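Local coordinates for protein lectin (Lotus tetragonolobus, PDB 2EIG) that probably binds L-fucosyl sugars on glycans, as a seed lectin of the legume family that carries a calcium and a manganese ion, at residues 13-18 with 87-92; 18-23 with 28-33; 49-54 with 190-195; 82-87 with 221-226. One frame throughout, in Å; residues are numbered along the deposited sequence.

Contact 1 (13-18 with 87-92)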
loop_
_atom_site.group_PDB
_atom_site.type_symbol
_atom_site.label_atom_id
_atom_site.label_comp_id
_atom_site.label_asym_id
_atom_site.label_seq_id
_atom_site.Cartn_x
_atom_site.Cartn_y
_atom_site.Cartn_z
ATOM N N SER A 13 29.608 6.806 18.685
ATOM C CA SER A 13 28.259 6.314 18.435
ATOM C C SER A 13 28.073 6.003 16.921
ATOM O O SER A 13 27.253 5.199 16.571
ATOM C CB SER A 13 27.219 7.331 18.915
ATOM O OG SER A 13 27.268 8.509 18.101
ATOM N N LEU A 14 28.841 6.648 16.047
ATOM C CA LEU A 14 28.766 6.378 14.595
ATOM C C LEU A 14 30.041 5.734 14.046
ATOM O O LEU A 14 31.108 5.817 14.657
ATOM C CB LEU A 14 28.444 7.668 13.779
ATOM C CG LEU A 14 27.189 8.492 14.091
ATOM C CD1 LEU A 14 27.121 9.753 13.146
ATOM C CD2 LEU A 14 25.905 7.671 13.944
ATOM N N ILE A 15 29.901 5.106 12.879
ATOM C CA ILE A 15 31.010 4.606 12.102
ATOM C C ILE A 15 31.114 5.489 10.863
ATOM O O ILE A 15 30.115 5.725 10.164
ATOM C CB ILE A 15 30.809 3.133 11.657
ATOM C CG1 ILE A 15 30.710 2.194 12.891
ATOM C CG2 ILE A 15 31.919 2.702 10.679
ATOM C CD1 ILE A 15 30.107 0.802 12.539
ATOM N N PHE A 16 32.305 6.018 10.637
ATOM C CA PHE A 16 32.557 6.828 9.460
ATOM C C PHE A 16 33.459 6.082 8.517
ATOM O O PHE A 16 34.454 5.499 8.953
ATOM C CB PHE A 16 33.238 8.125 9.865
ATOM C CG PHE A 16 32.504 8.871 10.872
ATOM C CD1 PHE A 16 31.598 9.842 10.495
ATOM C CD2 PHE A 16 32.714 8.618 12.233
ATOM C CE1 PHE A 16 30.892 10.539 11.439
ATOM C CE2 PHE A 16 32.017 9.322 13.193
ATOM C CZ PHE A 16 31.109 10.296 12.795
ATOM N N GLN A 17 33.091 6.084 7.235
ATOM C CA GLN A 17 33.832 5.379 6.199
ATOM C C GLN A 17 34.003 6.350 5.073
ATOM O O GLN A 17 33.163 7.229 4.875
ATOM C CB GLN A 17 33.114 4.119 5.711
ATOM C CG GLN A 17 32.551 3.273 6.884
ATOM C CD GLN A 17 32.109 1.906 6.445
ATOM O OE1 GLN A 17 31.707 1.050 7.259
ATOM N NE2 GLN A 17 32.184 1.670 5.144
ATOM N N GLY A 18 35.126 6.217 4.394
ATOM C CA GLY A 18 35.516 7.099 3.321
ATOM C C GLY A 18 35.648 8.534 3.803
ATOM O O GLY A 18 36.286 8.819 4.840
ATOM N N ALA A 87 21.136 -1.356 5.234
ATOM C CA ALA A 87 21.929 -2.375 4.538
ATOM C C ALA A 87 22.335 -3.470 5.546
ATOM O O ALA A 87 22.431 -3.185 6.747
ATOM C CB ALA A 87 23.117 -1.770 3.903
ATOM N N PRO A 88 22.598 -4.699 5.048
ATOM C CA PRO A 88 23.022 -5.775 5.888
ATOM C C PRO A 88 24.114 -5.304 6.798
ATOM O O PRO A 88 25.095 -4.685 6.369
ATOM C CB PRO A 88 23.579 -6.804 4.871
ATOM C CG PRO A 88 22.631 -6.655 3.749
ATOM C CD PRO A 88 22.569 -5.133 3.634
ATOM N N TRP A 89 23.942 -5.558 8.077
ATOM C CA TRP A 89 25.033 -5.244 8.998
ATOM C C TRP A 89 26.341 -5.963 8.554
ATOM O O TRP A 89 26.319 -7.117 8.130
ATOM C CB TRP A 89 24.650 -5.512 10.448
ATOM C CG TRP A 89 25.754 -5.103 11.353
ATOM C CD1 TRP A 89 26.722 -5.914 11.885
ATOM C CD2 TRP A 89 26.057 -3.764 11.787
ATOM N NE1 TRP A 89 27.589 -5.166 12.651
ATOM C CE2 TRP A 89 27.204 -3.845 12.613
ATOM C CE3 TRP A 89 25.478 -2.498 11.546
ATOM C CZ2 TRP A 89 27.770 -2.699 13.222
ATOM C CZ3 TRP A 89 26.028 -1.385 12.164
ATOM C CH2 TRP A 89 27.141 -1.494 13.011
ATOM N N GLY A 90 27.459 -5.251 8.622
ATOM C CA GLY A 90 28.693 -5.717 8.035
ATOM C C GLY A 90 28.897 -5.194 6.610
ATOM O O GLY A 90 29.917 -5.520 6.016
ATOM N N THR A 91 27.907 -4.437 6.068
ATOM C CA THR A 91 28.002 -3.522 4.868
ATOM C C THR A 91 29.412 -2.865 4.883
ATOM O O THR A 91 29.853 -2.391 5.926
ATOM C CB THR A 91 26.704 -2.350 4.787
ATOM O OG1 THR A 91 27.098 -1.016 4.368
ATOM C CG2 THR A 91 25.945 -2.094 6.089
ATOM N N GLU A 92 30.163 -2.923 3.778
ATOM C CA GLU A 92 31.259 -1.948 3.582
ATOM C C GLU A 92 30.848 -1.141 2.373
ATOM O O GLU A 92 29.859 -1.489 1.722
ATOM C CB GLU A 92 32.632 -2.612 3.339
ATOM C CG GLU A 92 33.225 -3.395 4.529
ATOM C CD GLU A 92 33.413 -2.559 5.766
ATOM O OE1 GLU A 92 33.625 -3.171 6.837
ATOM O OE2 GLU A 92 33.356 -1.311 5.696
#
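Ile15 and Trp89 make the close part of this contact: CD1, the last methyl of the isoleucine, comes within 3.8 Å of CH2 on the benzo half of the indole, at a slant to the ring. The indole gets there because its CG lies anti to the backbone N (chi1 -177°), which carries the six-membered ring forward to the strand. A branched aliphatic on one side and a broad aromatic on the other suit a patch that is only partly exposed, since both hide carbon surface from water. Ile15 also touches Ala46, and Trp89 touches Pro48 and Ser201. These belong to strands 39-50 and 199-208, which lie between strand 14-18 and strand 81-88 in the seven-stranded sheet of the legume lectin beta-sandwich. The contact therefore passes over one face of that sheet, from its edge strand to the type II turn Pro88-Thr91 that begins at the last residue of strand 81-88. Gly90, with a phi of 93°, fills the third place of this turn, where glycine is favoured. The other end is polar and looser. The Gln17 amide and the Glu92 carboxylate are tilted 27° from each other; Glu92 OE2 is 3.3 Å from Gln17 NE2 but equally 3.3 Å from Gln17 OE1, an acceptor like itself. Glu92 is exposed to solvent, where a charged side chain costs little.

Contact 2 (18-23 with 28-33)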
loop_
_atom_site.group_PDB
_atom_site.type_symbol
_atom_site.label_atom_id
_atom_site.label_comp_id
_atom_site.label_asym_id
_atom_site.label_seq_id
_atom_site.Cartn_x
_atom_site.Cartn_y
_atom_site.Cartn_z
ATOM N N GLY A 18 35.126 6.217 4.394
ATOM C CA GLY A 18 35.516 7.099 3.321
ATOM C C GLY A 18 35.648 8.534 3.803
ATOM O O GLY A 18 36.286 8.819 4.840
ATOM N N ASP A 19 35.008 9.426 3.049
ATOM C CA ASP A 19 35.136 10.881 3.237
ATOM C C ASP A 19 34.184 11.489 4.246
ATOM O O ASP A 19 34.095 12.717 4.368
ATOM C CB ASP A 19 35.115 11.568 1.861
ATOM C CG ASP A 19 36.330 11.151 1.031
ATOM O OD1 ASP A 19 36.231 10.453 0.015
ATOM O OD2 ASP A 19 37.426 11.415 1.495
ATOM N N ALA A 20 33.485 10.641 5.005
ATOM C CA ALA A 20 32.579 11.170 6.017
ATOM C C ALA A 20 33.349 11.579 7.279
ATOM O O ALA A 20 34.130 10.796 7.780
ATOM C CB ALA A 20 31.498 10.156 6.370
ATOM N N LYS A 21 33.036 12.747 7.832
ATOM C CA LYS A 21 33.760 13.295 9.015
ATOM C C LYS A 21 32.846 14.218 9.765
ATOM O O LYS A 21 31.973 14.855 9.154
ATOM C CB LYS A 21 35.011 14.092 8.604
ATOM C CG LYS A 21 36.018 13.396 7.660
ATOM C CD LYS A 21 36.795 12.328 8.394
ATOM C CE LYS A 21 37.751 11.577 7.506
ATOM N NZ LYS A 21 38.219 10.466 8.368
ATOM N N ILE A 22 33.006 14.301 11.091
ATOM C CA ILE A 22 32.390 15.421 11.826
ATOM C C ILE A 22 33.144 16.669 11.343
ATOM O O ILE A 22 34.377 16.639 11.273
ATOM C CB ILE A 22 32.484 15.265 13.390
ATOM C CG1 ILE A 22 31.868 13.941 13.868
ATOM C CG2 ILE A 22 31.807 16.447 14.111
ATOM C CD1 ILE A 22 30.471 13.679 13.346
ATOM N N TRP A 23 32.422 17.714 10.938
ATOM C CA TRP A 23 33.033 18.973 10.452
ATOM C C TRP A 23 32.567 20.148 11.335
ATOM O O TRP A 23 31.946 19.925 12.377
ATOM C CB TRP A 23 32.870 19.150 8.907
ATOM C CG TRP A 23 32.349 20.480 8.290
ATOM C CD1 TRP A 23 31.118 21.081 8.522
ATOM C CD2 TRP A 23 32.979 21.283 7.259
ATOM N NE1 TRP A 23 30.966 22.219 7.737
ATOM C CE2 TRP A 23 32.087 22.375 6.963
ATOM C CE3 TRP A 23 34.203 21.208 6.583
ATOM C CZ2 TRP A 23 32.397 23.376 6.028
ATOM C CZ3 TRP A 23 34.514 22.216 5.645
ATOM C CH2 TRP A 23 33.605 23.276 5.370
ATOM N N LEU A 28 27.619 16.731 10.221
ATOM C CA LEU A 28 28.107 15.541 9.581
ATOM C C LEU A 28 28.335 15.812 8.087
ATOM O O LEU A 28 27.385 15.996 7.324
ATOM C CB LEU A 28 27.137 14.369 9.823
ATOM C CG LEU A 28 27.434 13.103 8.988
ATOM C CD1 LEU A 28 28.896 12.573 9.135
ATOM C CD2 LEU A 28 26.398 12.052 9.402
ATOM N N ALA A 29 29.603 15.860 7.682
ATOM C CA ALA A 29 29.929 16.258 6.322
ATOM C C ALA A 29 30.258 15.040 5.458
ATOM O O ALA A 29 31.079 14.195 5.818
ATOM C CB ALA A 29 31.025 17.222 6.297
ATOM N N MET A 30 29.601 14.980 4.307
ATOM C CA MET A 30 29.698 13.792 3.469
ATOM C C MET A 30 29.667 14.318 2.038
ATOM O O MET A 30 28.616 14.357 1.430
ATOM C CB MET A 30 28.478 12.877 3.716
ATOM C CG MET A 30 28.377 12.360 5.160
ATOM S SD MET A 30 26.940 11.341 5.331
ATOM C CE MET A 30 27.509 9.832 4.483
ATOM N N PRO A 31 30.820 14.704 1.508
ATOM C CA PRO A 31 32.128 14.524 2.167
ATOM C C PRO A 31 32.597 15.743 2.954
ATOM O O PRO A 31 32.068 16.855 2.825
ATOM C CB PRO A 31 33.081 14.348 0.977
ATOM C CG PRO A 31 32.537 15.335 -0.030
ATOM C CD PRO A 31 30.974 15.366 0.198
ATOM N N THR A 32 33.605 15.508 3.781
ATOM C CA THR A 32 34.234 16.576 4.499
ATOM C C THR A 32 34.811 17.642 3.516
ATOM O O THR A 32 34.673 18.841 3.745
ATOM C CB THR A 32 35.358 16.025 5.340
ATOM O OG1 THR A 32 35.940 17.113 6.054
ATOM C CG2 THR A 32 36.401 15.346 4.484
ATOM N N ASP A 33 35.416 17.185 2.424
ATOM C CA ASP A 33 35.959 18.099 1.445
ATOM C C ASP A 33 35.611 17.702 -0.017
ATOM O O ASP A 33 36.219 16.823 -0.590
ATOM C CB ASP A 33 37.485 18.220 1.643
ATOM C CG ASP A 33 38.112 19.253 0.698
ATOM O OD1 ASP A 33 39.354 19.249 0.529
ATOM O OD2 ASP A 33 37.339 20.038 0.116
#
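Lys21 and Ala29 form the antiparallel hydrogen-bonded pair of a small hairpin, and each satisfies both backbone groups of the other. Lys21 N donates to Ala29 O at 3.2 Å, while Ala29 N gives a straighter bond (164°) to Lys21 O at 3.0 Å. Ala29 O also receives a CA-H...O contact from Ala20. Beyond the pair comes Pro31, which has no N-H to offer and follows a cis peptide bond; its CB packs on Asp19 CB at 3.6 Å. The next amide, Thr32 N, donates to Asp19 O at 2.9 Å. Lys21 CG, anti to the carbonyl carbon (chi1 -52°), is brought to 3.6 Å from Thr32 CB, and a bend at chi2 then leads the end of the lysine away. On the same side of the hairpin as Lys21, Trp23 CB rests 3.7 Å from Ala29 CB, where a small methyl leaves room for the indole. Two other carbonyls are satisfied from strand 214-226: Thr32 O by Arg215 NH1, which also makes a cation-pi contact with Trp23, and Met30 O by His216 ND1. That strand is the next in the sheet beside 27-29, while Leu28 and Pro31 lean on strand 39-50 of the other sheet.

Contact 3 (49-54 with 190-195)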
loop_
_atom_site.group_PDB
_atom_site.type_symbol
_atom_site.label_atom_id
_atom_site.label_comp_id
_atom_site.label_asym_id
_atom_site.label_seq_id
_atom_site.Cartn_x
_atom_site.Cartn_y
_atom_site.Cartn_z
ATOM N N VAL A 49 21.110 -2.571 13.882
ATOM C CA VAL A 49 19.688 -2.346 14.187
ATOM C C VAL A 49 18.922 -3.653 13.868
ATOM O O VAL A 49 18.997 -4.138 12.768
ATOM C CB VAL A 49 19.078 -1.124 13.413
ATOM C CG1 VAL A 49 17.627 -0.851 13.880
ATOM C CG2 VAL A 49 19.940 0.152 13.625
ATOM N N PRO A 50 18.190 -4.205 14.851
ATOM C CA PRO A 50 17.408 -5.386 14.558
ATOM C C PRO A 50 16.104 -4.973 13.870
ATOM O O PRO A 50 15.340 -4.155 14.407
ATOM C CB PRO A 50 17.181 -6.017 15.928
ATOM C CG PRO A 50 17.511 -4.953 16.934
ATOM C CD PRO A 50 18.037 -3.763 16.253
ATOM N N ILE A 51 15.871 -5.477 12.667
ATOM C CA ILE A 51 14.692 -5.017 11.927
ATOM C C ILE A 51 13.651 -6.081 11.731
ATOM O O ILE A 51 12.579 -5.835 11.183
ATOM C CB ILE A 51 15.045 -4.432 10.558
ATOM C CG1 ILE A 51 16.006 -5.368 9.820
ATOM C CG2 ILE A 51 15.493 -2.956 10.722
ATOM C CD1 ILE A 51 15.939 -5.260 8.374
ATOM N N TRP A 52 13.998 -7.296 12.113
ATOM C CA TRP A 52 13.016 -8.338 12.226
ATOM C C TRP A 52 13.523 -9.450 13.123
ATOM O O TRP A 52 14.721 -9.593 13.345
ATOM C CB TRP A 52 12.557 -8.856 10.839
ATOM C CG TRP A 52 13.586 -9.433 9.950
ATOM C CD1 TRP A 52 14.228 -8.808 8.941
ATOM C CD2 TRP A 52 14.039 -10.799 9.931
ATOM N NE1 TRP A 52 15.061 -9.666 8.295
ATOM C CE2 TRP A 52 14.962 -10.908 8.865
ATOM C CE3 TRP A 52 13.742 -11.949 10.706
ATOM C CZ2 TRP A 52 15.636 -12.098 8.572
ATOM C CZ3 TRP A 52 14.420 -13.151 10.410
ATOM C CH2 TRP A 52 15.361 -13.207 9.352
ATOM N N ASP A 53 12.580 -10.222 13.637
ATOM C CA ASP A 53 12.844 -11.197 14.647
ATOM C C ASP A 53 12.487 -12.565 14.101
ATOM O O ASP A 53 11.367 -12.776 13.644
ATOM C CB ASP A 53 12.001 -10.875 15.889
ATOM C CG ASP A 53 12.198 -11.883 16.990
ATOM O OD1 ASP A 53 13.290 -11.871 17.580
ATOM O OD2 ASP A 53 11.261 -12.674 17.260
ATOM N N SER A 54 13.449 -13.490 14.157
ATOM C CA SER A 54 13.280 -14.834 13.589
ATOM C C SER A 54 12.121 -15.627 14.202
ATOM O O SER A 54 11.334 -16.246 13.465
ATOM C CB SER A 54 14.606 -15.657 13.610
ATOM O OG SER A 54 15.327 -15.555 14.849
ATOM N N ILE A 190 7.406 -1.765 1.187
ATOM C CA ILE A 190 8.643 -2.571 1.220
ATOM C C ILE A 190 8.569 -3.536 2.394
ATOM O O ILE A 190 8.441 -3.088 3.551
ATOM C CB ILE A 190 9.941 -1.696 1.412
ATOM C CG1 ILE A 190 9.951 -0.504 0.489
ATOM C CG2 ILE A 190 11.231 -2.554 1.236
ATOM C CD1 ILE A 190 11.113 0.460 0.712
ATOM N N ASP A 191 8.645 -4.836 2.139
ATOM C CA ASP A 191 8.806 -5.786 3.227
ATOM C C ASP A 191 10.280 -5.893 3.597
ATOM O O ASP A 191 11.035 -6.563 2.891
ATOM C CB ASP A 191 8.264 -7.180 2.849
ATOM C CG ASP A 191 7.952 -8.049 4.080
ATOM O OD1 ASP A 191 6.958 -8.819 4.007
ATOM O OD2 ASP A 191 8.667 -7.961 5.118
ATOM N N LEU A 192 10.689 -5.230 4.693
ATOM C CA LEU A 192 12.089 -5.244 5.136
ATOM C C LEU A 192 12.604 -6.641 5.323
ATOM O O LEU A 192 13.761 -6.908 5.078
ATOM C CB LEU A 192 12.295 -4.463 6.443
ATOM C CG LEU A 192 12.120 -2.963 6.402
ATOM C CD1 LEU A 192 12.540 -2.283 7.724
ATOM C CD2 LEU A 192 12.828 -2.338 5.180
ATOM N N LYS A 193 11.737 -7.553 5.744
ATOM C CA LYS A 193 12.177 -8.932 6.027
ATOM C C LYS A 193 12.377 -9.713 4.736
ATOM O O LYS A 193 13.071 -10.719 4.775
ATOM C CB LYS A 193 11.203 -9.643 6.983
ATOM C CG LYS A 193 11.625 -11.028 7.498
ATOM C CD LYS A 193 10.500 -11.724 8.288
ATOM C CE LYS A 193 10.987 -13.115 8.788
ATOM N NZ LYS A 193 10.035 -14.288 8.562
ATOM N N THR A 194 11.815 -9.270 3.594
ATOM C CA THR A 194 12.089 -9.967 2.313
ATOM C C THR A 194 13.421 -9.534 1.752
ATOM O O THR A 194 14.157 -10.314 1.142
ATOM C CB THR A 194 10.994 -9.819 1.191
ATOM O OG1 THR A 194 10.638 -8.448 0.990
ATOM C CG2 THR A 194 9.695 -10.652 1.458
ATOM N N VAL A 195 13.750 -8.265 1.942
ATOM C CA VAL A 195 14.914 -7.711 1.270
ATOM C C VAL A 195 16.145 -7.561 2.132
ATOM O O VAL A 195 17.211 -7.344 1.611
ATOM C CB VAL A 195 14.587 -6.393 0.536
ATOM C CG1 VAL A 195 13.694 -6.695 -0.690
ATOM C CG2 VAL A 195 13.924 -5.365 1.488
#
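Lys193 lays its aliphatic chain over one face of the Trp52 indole. CG does the closest touching: it stands 3.4 Å from the centroid of the five-membered ring, only 10° off the normal, a clear CH-pi contact. From there the chain runs on across the bicycle, bringing CE within 3.6 Å of CE3 on the benzo ring. CG of the lysine is anti to its own backbone N (chi1 -173°) and the chain stays extended as far as CE, so several methylenes can follow the flat surface. The bend comes only at chi4 and leaves NZ 5.3 Å from the six-membered ring centroid, too long for more than a weak cation-pi attraction. Lysine suits this half-buried place, having greasy methylenes for the ring and a charged end that can stay near the surface. The indole N-H is not wasted, for Trp52 NE1 bonds the carbonyl of Leu196 just past the helix. One step back along each segment, Ile51 CD1 meets Leu192 CB at 4.2 Å, two aliphatic residues extending the apolar patch. Asp191 is the N-cap of the short helix 192-195, its OD2 accepting from Lys193 N at 3.2 Å, on the anti side and 24° out of the carboxylate plane. This capping bond may help to position Lys193. Thus the residues just after strand 39-50 pack against one helical turn in this beta-rich chain, with Leu192 and Val195 resting on Val115 of strand 115-120, while Lys129 of a neighbouring subunit packs on Trp52.

Contact 4 (82-87 with 221-226)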
loop_
_atom_site.group_PDB
_atom_site.type_symbol
_atom_site.label_atom_id
_atom_site.label_comp_id
_atom_site.label_asym_id
_atom_site.label_seq_id
_atom_site.Cartn_x
_atom_site.Cartn_y
_atom_site.Cartn_z
ATOM N N VAL A 82 22.940 12.295 -1.502
ATOM C CA VAL A 82 23.112 11.669 -0.208
ATOM C C VAL A 82 21.852 10.805 0.008
ATOM O O VAL A 82 20.741 11.173 -0.388
ATOM C CB VAL A 82 23.338 12.725 0.950
ATOM C CG1 VAL A 82 22.231 13.811 0.973
ATOM C CG2 VAL A 82 23.444 12.030 2.361
ATOM N N VAL A 83 22.051 9.635 0.596
ATOM C CA VAL A 83 20.939 8.763 0.928
ATOM C C VAL A 83 20.893 8.409 2.387
ATOM O O VAL A 83 21.925 8.317 3.001
ATOM C CB VAL A 83 20.947 7.492 0.038
ATOM C CG1 VAL A 83 21.327 7.910 -1.409
ATOM C CG2 VAL A 83 21.879 6.392 0.600
ATOM N N PHE A 84 19.684 8.243 2.917
ATOM C CA PHE A 84 19.456 7.449 4.081
ATOM C C PHE A 84 19.206 5.988 3.643
ATOM O O PHE A 84 18.403 5.725 2.743
ATOM C CB PHE A 84 18.246 7.935 4.908
ATOM C CG PHE A 84 17.941 7.020 6.075
ATOM C CD1 PHE A 84 18.697 7.102 7.260
ATOM C CD2 PHE A 84 16.986 6.022 5.963
ATOM C CE1 PHE A 84 18.452 6.243 8.310
ATOM C CE2 PHE A 84 16.722 5.162 6.999
ATOM C CZ PHE A 84 17.441 5.272 8.196
ATOM N N PHE A 85 19.897 5.061 4.270
ATOM C CA PHE A 85 19.838 3.668 3.884
ATOM C C PHE A 85 19.973 2.651 5.035
ATOM O O PHE A 85 20.613 2.911 6.078
ATOM C CB PHE A 85 20.808 3.321 2.715
ATOM C CG PHE A 85 22.275 3.088 3.109
ATOM C CD1 PHE A 85 22.857 1.863 2.890
ATOM C CD2 PHE A 85 23.090 4.131 3.579
ATOM C CE1 PHE A 85 24.227 1.619 3.164
ATOM C CE2 PHE A 85 24.469 3.897 3.896
ATOM C CZ PHE A 85 25.038 2.653 3.662
ATOM N N LEU A 86 19.283 1.535 4.827
ATOM C CA LEU A 86 19.444 0.293 5.541
ATOM C C LEU A 86 20.167 -0.685 4.643
ATOM O O LEU A 86 19.836 -0.837 3.420
ATOM C CB LEU A 86 18.081 -0.327 5.868
ATOM C CG LEU A 86 17.297 0.295 7.025
ATOM C CD1 LEU A 86 16.949 1.732 6.699
ATOM C CD2 LEU A 86 15.999 -0.506 7.208
ATOM N N ALA A 87 21.136 -1.356 5.234
ATOM C CA ALA A 87 21.929 -2.375 4.538
ATOM C C ALA A 87 22.335 -3.470 5.546
ATOM O O ALA A 87 22.431 -3.185 6.747
ATOM C CB ALA A 87 23.117 -1.770 3.903
ATOM N N TRP A 221 19.948 14.272 13.506
ATOM C CA TRP A 221 19.427 12.970 13.097
ATOM C C TRP A 221 18.893 12.285 14.324
ATOM O O TRP A 221 19.593 12.161 15.318
ATOM C CB TRP A 221 20.543 12.139 12.431
ATOM C CG TRP A 221 20.132 10.747 11.957
ATOM C CD1 TRP A 221 18.927 10.360 11.431
ATOM C CD2 TRP A 221 20.990 9.608 11.879
ATOM N NE1 TRP A 221 18.962 9.021 11.090
ATOM C CE2 TRP A 221 20.237 8.552 11.314
ATOM C CE3 TRP A 221 22.350 9.385 12.206
ATOM C CZ2 TRP A 221 20.788 7.272 11.102
ATOM C CZ3 TRP A 221 22.888 8.121 12.006
ATOM C CH2 TRP A 221 22.097 7.077 11.450
ATOM N N SER A 222 17.640 11.851 14.256
ATOM C CA SER A 222 17.024 11.101 15.324
ATOM C C SER A 222 16.462 9.856 14.637
ATOM O O SER A 222 16.163 9.857 13.434
ATOM C CB SER A 222 15.941 11.921 16.097
ATOM O OG SER A 222 14.894 12.346 15.208
ATOM N N PHE A 223 16.369 8.785 15.405
ATOM C CA PHE A 223 15.904 7.529 14.882
ATOM C C PHE A 223 15.266 6.806 16.021
ATOM O O PHE A 223 15.837 6.738 17.124
ATOM C CB PHE A 223 17.128 6.732 14.435
ATOM C CG PHE A 223 16.792 5.388 13.873
ATOM C CD1 PHE A 223 16.605 5.227 12.491
ATOM C CD2 PHE A 223 16.666 4.265 14.729
ATOM C CE1 PHE A 223 16.300 3.956 11.954
ATOM C CE2 PHE A 223 16.360 2.997 14.185
ATOM C CZ PHE A 223 16.164 2.871 12.801
ATOM N N THR A 224 14.082 6.277 15.797
ATOM C CA THR A 224 13.479 5.397 16.810
ATOM C C THR A 224 12.941 4.204 16.108
ATOM O O THR A 224 12.156 4.354 15.166
ATOM C CB THR A 224 12.279 6.060 17.546
ATOM O OG1 THR A 224 12.718 7.276 18.122
ATOM C CG2 THR A 224 11.731 5.131 18.642
ATOM N N SER A 225 13.336 3.023 16.569
ATOM C CA SER A 225 12.804 1.793 16.008
ATOM C C SER A 225 12.282 0.891 17.116
ATOM O O SER A 225 12.778 0.928 18.251
ATOM C CB SER A 225 13.802 1.042 15.112
ATOM O OG SER A 225 14.914 0.548 15.845
ATOM N N THR A 226 11.277 0.100 16.789
ATOM C CA THR A 226 10.716 -0.844 17.775
ATOM C C THR A 226 10.477 -2.160 17.104
ATOM O O THR A 226 9.740 -2.261 16.144
ATOM C CB THR A 226 9.397 -0.362 18.432
ATOM O OG1 THR A 226 9.684 0.732 19.294
ATOM C CG2 THR A 226 8.738 -1.472 19.270
#
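The Phe84 ring presents its edge to two aromatic rings of the facing strand. Trp221 CZ2 lies in the plane of the phenyl ring, 3.8 Å from CE1, and Phe223 CE1 comes up to the same rim at 4.1 Å from CZ. Phe223 too is met at its edge, whereas the approach to the indole is slanted. In both pairs the side chains cross at about a right angle. Other aromatics gather round this spot: Trp221 makes edge-to-face contacts with Phe3 and Phe204, Phe223 meets Phe3 and Phe62 with planes not far from parallel, and Phe66 touches Phe84. Each of the three rings stands anti to its backbone N, as in Phe84 (chi1 175°), and is thereby directed from its strand into the core between the sheets. The strands themselves remain far apart, with 10.6 Å from Phe84 CA to Trp221 CA. Here large aromatic side chains bridge the gap between strand 81-88 of one sheet and strand 214-226 of the other in the beta-sandwich. Ser222, on the far face of strand 214-226, touches the N-acetylglucosamine seen next to Asn4. The single polar atom among the three side chains, Trp221 NE1, bonds Thr64 OG1. With no hydrogen bond between the segments, cohesion between them probably comes mainly from dispersion between ring rims and from the exclusion of water.

Contacts 1 and 4 share Ala87 and strand 81-88, but contact 1 spans one face of a single sheet whereas contact 4 joins the two sheets; they touch where Leu14 CD2 lies 3.6 Å from Trp221 CZ3. Phe16 links contact 1 to the hairpin of contact 2, its CZ 3.5 Å from Ile22 CD1. Val49 CG1 of contact 3 packs 3.6 Å from Ser225 OG of contact 4. Contacts 2 and 3 lie on opposite sides of the chain's centre, their centres 29 Å apart. Contact 4 is the central one: the Phe84 side chain is about 14 Å from the manganese ion, and that of Phe223 about 9 Å from the bound N-acetylglucosamine.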